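Local atomic coordinates of bacterial Pleckstrin homology domain-containing protein (Shewanella loihica PV-4, PDB entry 3DCX), a protein that is of unknown function but carries a bacterial pleckstrin-homology domain and assembles with further copies of itself. Residues 104-107 / 108-111. Sequence-based numbering, arbitrary orientation.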
ATOM      1  N   ASP A 104     -16.839  17.750 -19.273  1.00 33.06           N
ATOM      2  CA  ASP A 104     -15.575  18.318 -19.744  1.00 31.65           C
ATOM      3  C   ASP A 104     -14.547  17.192 -19.723  1.00 32.04           C
ATOM      4  O   ASP A 104     -13.879  16.945 -18.710  1.00 30.82           O
ATOM      5  CB  ASP A 104     -15.134  19.461 -18.836  1.00 32.47           C
ATOM      6  CG  ASP A 104     -13.979  20.270 -19.416  1.00 35.05           C
ATOM      7  OD1 ASP A 104     -13.484  19.958 -20.522  1.00 37.68           O
ATOM      8  OD2 ASP A 104     -13.565  21.239 -18.747  1.00 41.03           O
ATOM      9  N   VAL A 105     -14.445  16.481 -20.842  1.00 32.15           N
ATOM     10  CA  VAL A 105     -13.618  15.277 -20.886  1.00 32.83           C
ATOM     11  C   VAL A 105     -12.161  15.612 -20.574  1.00 32.37           C
ATOM     12  O   VAL A 105     -11.515  14.927 -19.788  1.00 32.01           O
ATOM     13  CB  VAL A 105     -13.779  14.556 -22.237  1.00 33.23           C
ATOM     14  CG1 VAL A 105     -12.618  13.592 -22.505  1.00 34.34           C
ATOM     15  CG2 VAL A 105     -15.090  13.844 -22.240  1.00 33.20           C
ATOM     16  N   VAL A 106     -11.652  16.677 -21.183  1.00 32.36           N
ATOM     17  CA  VAL A 106     -10.281  17.142 -20.920  1.00 31.90           C
ATOM     18  C   VAL A 106     -10.125  17.698 -19.491  1.00 30.83           C
ATOM     19  O   VAL A 106      -9.125  17.442 -18.825  1.00 31.76           O
ATOM     20  CB  VAL A 106      -9.824  18.185 -21.975  1.00 33.31           C
ATOM     21  CG1 VAL A 106      -8.588  18.948 -21.486  1.00 34.94           C
ATOM     22  CG2 VAL A 106      -9.555  17.506 -23.319  1.00 29.56           C
ATOM     23  N   GLY A 107     -11.126  18.428 -19.002  1.00 32.10           N
ATOM     24  CA  GLY A 107     -11.080  18.994 -17.630  1.00 31.10           C
ATOM     25  C   GLY A 107     -11.122  17.936 -16.536  1.00 29.28           C
ATOM     26  O   GLY A 107     -10.399  18.002 -15.543  1.00 30.44           O
ATOM     27  N   ILE A 108     -11.973  16.941 -16.734  1.00 30.00           N
ATOM     28  CA  ILE A 108     -11.972  15.755 -15.903  1.00 30.58           C
ATOM     29  C   ILE A 108     -10.559  15.175 -15.822  1.00 28.83           C
ATOM     30  O   ILE A 108     -10.035  14.930 -14.759  1.00 31.68           O
ATOM     31  CB  ILE A 108     -13.005  14.702 -16.441  1.00 30.17           C
ATOM     32  CG1 ILE A 108     -14.414  15.103 -15.974  1.00 27.89           C
ATOM     33  CG2 ILE A 108     -12.627  13.279 -15.995  1.00 26.80           C
ATOM     34  CD1 ILE A 108     -15.528  14.272 -16.615  1.00 32.81           C
ATOM     35  N   GLN A 109      -9.934  14.965 -16.964  1.00 29.60           N
ATOM     36  CA  GLN A 109      -8.619  14.333 -16.974  1.00 28.93           C
ATOM     37  C   GLN A 109      -7.574  15.232 -16.308  1.00 29.21           C
ATOM     38  O   GLN A 109      -6.645  14.738 -15.641  1.00 29.10           O
ATOM     39  CB  GLN A 109      -8.207  14.040 -18.407  1.00 29.66           C
ATOM     40  CG  GLN A 109      -9.071  13.003 -19.100  1.00 31.21           C
ATOM     41  CD  GLN A 109      -8.679  12.847 -20.528  1.00 29.09           C
ATOM     42  OE1 GLN A 109      -7.672  12.216 -20.833  1.00 33.03           O
ATOM     43  NE2 GLN A 109      -9.450  13.457 -21.427  1.00 27.96           N
ATOM     44  N   LYS A 110      -7.707  16.543 -16.525  1.00 29.70           N
ATOM     45  CA  LYS A 110      -6.771  17.527 -15.975  1.00 29.82           C
ATOM     46  C   LYS A 110      -6.898  17.568 -14.457  1.00 28.61           C
ATOM     47  O   LYS A 110      -5.900  17.622 -13.755  1.00 31.01           O
ATOM     48  CB  LYS A 110      -7.047  18.914 -16.569  1.00 29.34           C
ATOM     49  CG  LYS A 110      -5.981  19.966 -16.268  1.00 33.13           C
ATOM     50  CD  LYS A 110      -6.235  21.244 -17.066  1.00 34.04           C
ATOM     51  CE  LYS A 110      -4.990  22.141 -17.193  1.00 40.33           C
ATOM     52  NZ  LYS A 110      -4.353  22.456 -15.882  1.00 40.20           N
ATOM     53  N   THR A 111      -8.135  17.522 -13.964  1.00 29.34           N
ATOM     54  CA  THR A 111      -8.406  17.470 -12.523  1.00 29.40           C
ATOM     55  C   THR A 111      -7.810  16.241 -11.863  1.00 29.40           C
ATOM     56  O   THR A 111      -7.188  16.331 -10.793  1.00 29.72           O
ATOM     57  CB  THR A 111      -9.919  17.487 -12.238  1.00 31.36           C
ATOM     58  OG1 THR A 111     -10.500  18.595 -12.915  1.00 30.38           O
ATOM     59  CG2 THR A 111     -10.187  17.602 -10.734  1.00 31.15           C
TER
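The carboxamide of Gln-109, on an extended chain that chi1 of -66° sets beside its own backbone N, lies over the carbonyl of Val-105, and this oxygen is gripped from opposite faces of its plane: NE2 stands above one face, 3.0 Å from Val-105 O, while backbone N of Gln-109 comes from the other at 3.2 Å. The same acceptor lies almost within the amide plane, only 4° out of it, so the amide presents an edge to the carbonyl. Methyl CG1 of Val-105 runs alongside, 3.3 Å from NE2. With an alanine here, Val-105 O would probably lose the second of the two donors described, and the CG1 methyl its neighbour. Two residues further on the pattern recurs at Gly-107 O, taken on one face by Thr-111 N and on the other by Thr-111 OG1 at 2.7 Å; chi1 of -53° sets the hydroxyl beside its own backbone N, directed back toward the preceding turn. Asp-104 starts the series: its O receives Ile-108 N at 2.7 Å, and Gly-107 N meets OD1 from above the carboxylate plane. Ile-108 turns inward onto Leu-99, Tyr-30 and Phe-39, whereas Lys-110 reaches Asp-22 of the second subunit in a salt bridge. Here an N-capped first turn, followed by side chains doubling the i-to-i+4 bonds, opens helix 105-116, the C-terminal helix characteristic of the pleckstrin-homology fold.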